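PDB 6P1F: copper chaperone PCu(A)C from Methylosinus trichosporium OB3b, which binds copper through a histidine brace in its PCuAC domain, the part of PmoF2 present here, and probably serves as a copper chaperone. Local coordinates for residues V117-P120 / D121-H124. Sequence-based numbering, arbitrary orientation.
Sequences VEAP and DAMH
The backbone N of A122 donates a hydrogen bond of 2.9 Å to the carbonyl O of A119, closing a type I beta turn over P120 and D121. The N-H points almost straight at the oxygen (162°), although the donor lies well above the carbonyl plane. P120 suits the first corner because its ring restrains phi to the range that this position of a type I turn uses.

D121, at the second corner, has its carboxylate carbon between the backbone N and the carbonyl carbon (chi1 51°), which swings the group back over the turn. There OD2 stands 3.7 Å from CB of A119, a van der Waals contact at the surface, and a charged residue suits so exposed a corner.

Within the bend, small residues let the two limbs come together. The methyl of A122 touches the same oxygen its own N binds, with CB 3.3 Å from A119 O, and also meets E118, CB to CB, at 3.7 Å. A119 CB lies a looser 4.3 Å from A122 CB. With CG anti to its own carbonyl carbon (chi1 -63°), E118 brings CG loosely to 4.2 Å from the carbonyl O of H124.

The side chain of E118 is about 9 Å from that of H12, a copper ligand in another structure of this protein, which places the turn near the metal site. The turn directly follows strand 109-118, where E118 still shares backbone hydrogen bonds with L15 and A17 beside the parallel strand 8-16. Beyond it the loop stays against that strand: E118 and A122 both touch W14, and A122 O accepts a hydrogen bond from R16 NE.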
ATOM      1  N   VAL A 117       9.539   1.121   6.985  1.00 16.67           N
ATOM      2  CA  VAL A 117       9.412  -0.148   7.719  1.00 16.25           C
ATOM      3  C   VAL A 117       9.309   0.163   9.198  1.00 20.05           C
ATOM      4  O   VAL A 117      10.253   0.719   9.762  1.00 20.05           O
ATOM      5  CB  VAL A 117      10.608  -1.078   7.471  1.00 19.69           C
ATOM      6  CG1 VAL A 117      10.442  -2.375   8.278  1.00 17.06           C
ATOM      7  CG2 VAL A 117      10.791  -1.365   5.988  1.00 19.66           C
ATOM      8  N   GLU A 118       8.172  -0.152   9.823  1.00 16.91           N
ATOM      9  CA  GLU A 118       7.963   0.123  11.244  1.00 19.28           C
ATOM     10  C   GLU A 118       7.982  -1.179  12.035  1.00 19.35           C
ATOM     11  O   GLU A 118       8.055  -2.239  11.443  1.00 20.35           O
ATOM     12  CB  GLU A 118       6.647   0.861  11.462  1.00 20.31           C
ATOM     13  CG  GLU A 118       6.600   2.242  10.791  1.00 24.48           C
ATOM     14  CD  GLU A 118       7.555   3.252  11.412  1.00 35.22           C
ATOM     15  OE1 GLU A 118       7.650   3.286  12.650  1.00 35.25           O
ATOM     16  OE2 GLU A 118       8.199   4.008  10.652  1.00 39.68           O
ATOM     17  N   ALA A 119       7.913  -1.083  13.364  1.00 22.57           N
ATOM     18  CA  ALA A 119       7.935  -2.250  14.238  1.00 22.99           C
ATOM     19  C   ALA A 119       6.802  -3.186  13.864  1.00 22.52           C
ATOM     20  O   ALA A 119       5.757  -2.722  13.415  1.00 20.89           O
ATOM     21  CB  ALA A 119       7.808  -1.818  15.680  1.00 24.24           C
ATOM     22  N   PRO A 120       6.991  -4.498  14.084  1.00 19.74           N
ATOM     23  CA  PRO A 120       5.920  -5.436  13.708  1.00 26.11           C
ATOM     24  C   PRO A 120       4.591  -5.115  14.374  1.00 23.07           C
ATOM     25  O   PRO A 120       3.550  -5.465  13.810  1.00 25.26           O
ATOM     26  CB  PRO A 120       6.458  -6.799  14.181  1.00 23.58           C
ATOM     27  CG  PRO A 120       7.947  -6.644  14.141  1.00 33.09           C
ATOM     28  CD  PRO A 120       8.211  -5.194  14.540  1.00 26.65           C
ATOM     29  N   ASP A 121       4.596  -4.459  15.539  1.00 22.92           N
ATOM     30  CA  ASP A 121       3.335  -4.140  16.201  1.00 25.93           C
ATOM     31  C   ASP A 121       2.997  -2.663  16.184  1.00 24.78           C
ATOM     32  O   ASP A 121       2.187  -2.183  16.979  1.00 24.73           O
ATOM     33  CB  ASP A 121       3.355  -4.648  17.651  1.00 31.96           C
ATOM     34  CG  ASP A 121       4.599  -4.216  18.425  1.00 42.08           C
ATOM     35  OD1 ASP A 121       4.804  -4.738  19.543  1.00 43.73           O
ATOM     36  OD2 ASP A 121       5.383  -3.375  17.935  1.00 32.64           O
ATOM     37  N   ALA A 122       3.610  -1.922  15.266  1.00 23.93           N
ATOM     38  CA  ALA A 122       3.395  -0.485  15.230  1.00 22.28           C
ATOM     39  C   ALA A 122       1.945  -0.122  14.920  1.00 22.44           C
ATOM     40  O   ALA A 122       1.248  -0.824  14.177  1.00 22.92           O
ATOM     41  CB  ALA A 122       4.317   0.152  14.211  1.00 20.22           C
ATOM     42  N   MET A 123       1.489   1.013  15.449  1.00 23.01           N
ATOM     43  CA  MET A 123       0.112   1.452  15.191  1.00 23.66           C
ATOM     44  C   MET A 123       0.020   2.730  14.333  1.00 34.83           C
ATOM     45  O   MET A 123      -1.050   3.071  13.829  1.00 33.43           O
ATOM     46  CB  MET A 123      -0.623   1.665  16.517  1.00 29.64           C
ATOM     47  CG  MET A 123      -0.826   0.382  17.326  1.00 33.16           C
ATOM     48  SD  MET A 123      -1.989  -0.703  16.479  1.00 34.94           S
ATOM     49  CE  MET A 123      -3.499   0.257  16.498  1.00 35.95           C
ATOM     50  N   HIS A 124       1.142   3.418  14.153  1.00 32.59           N
ATOM     51  CA  HIS A 124       1.158   4.663  13.381  1.00 36.56           C
ATOM     52  C   HIS A 124       2.435   4.847  12.580  1.00 31.85           C
ATOM     53  O   HIS A 124       3.439   4.170  12.824  1.00 32.16           O
ATOM     54  CB  HIS A 124       1.005   5.897  14.291  1.00 54.12           C
ATOM     55  CG  HIS A 124      -0.169   5.851  15.223  1.00 67.02           C
ATOM     56  ND1 HIS A 124      -0.039   5.563  16.567  1.00 64.31           N
ATOM     57  CD2 HIS A 124      -1.485   6.096  15.018  1.00 66.31           C
ATOM     58  CE1 HIS A 124      -1.227   5.611  17.142  1.00 62.02           C
ATOM     59  NE2 HIS A 124      -2.122   5.933  16.225  1.00 65.65           N
TER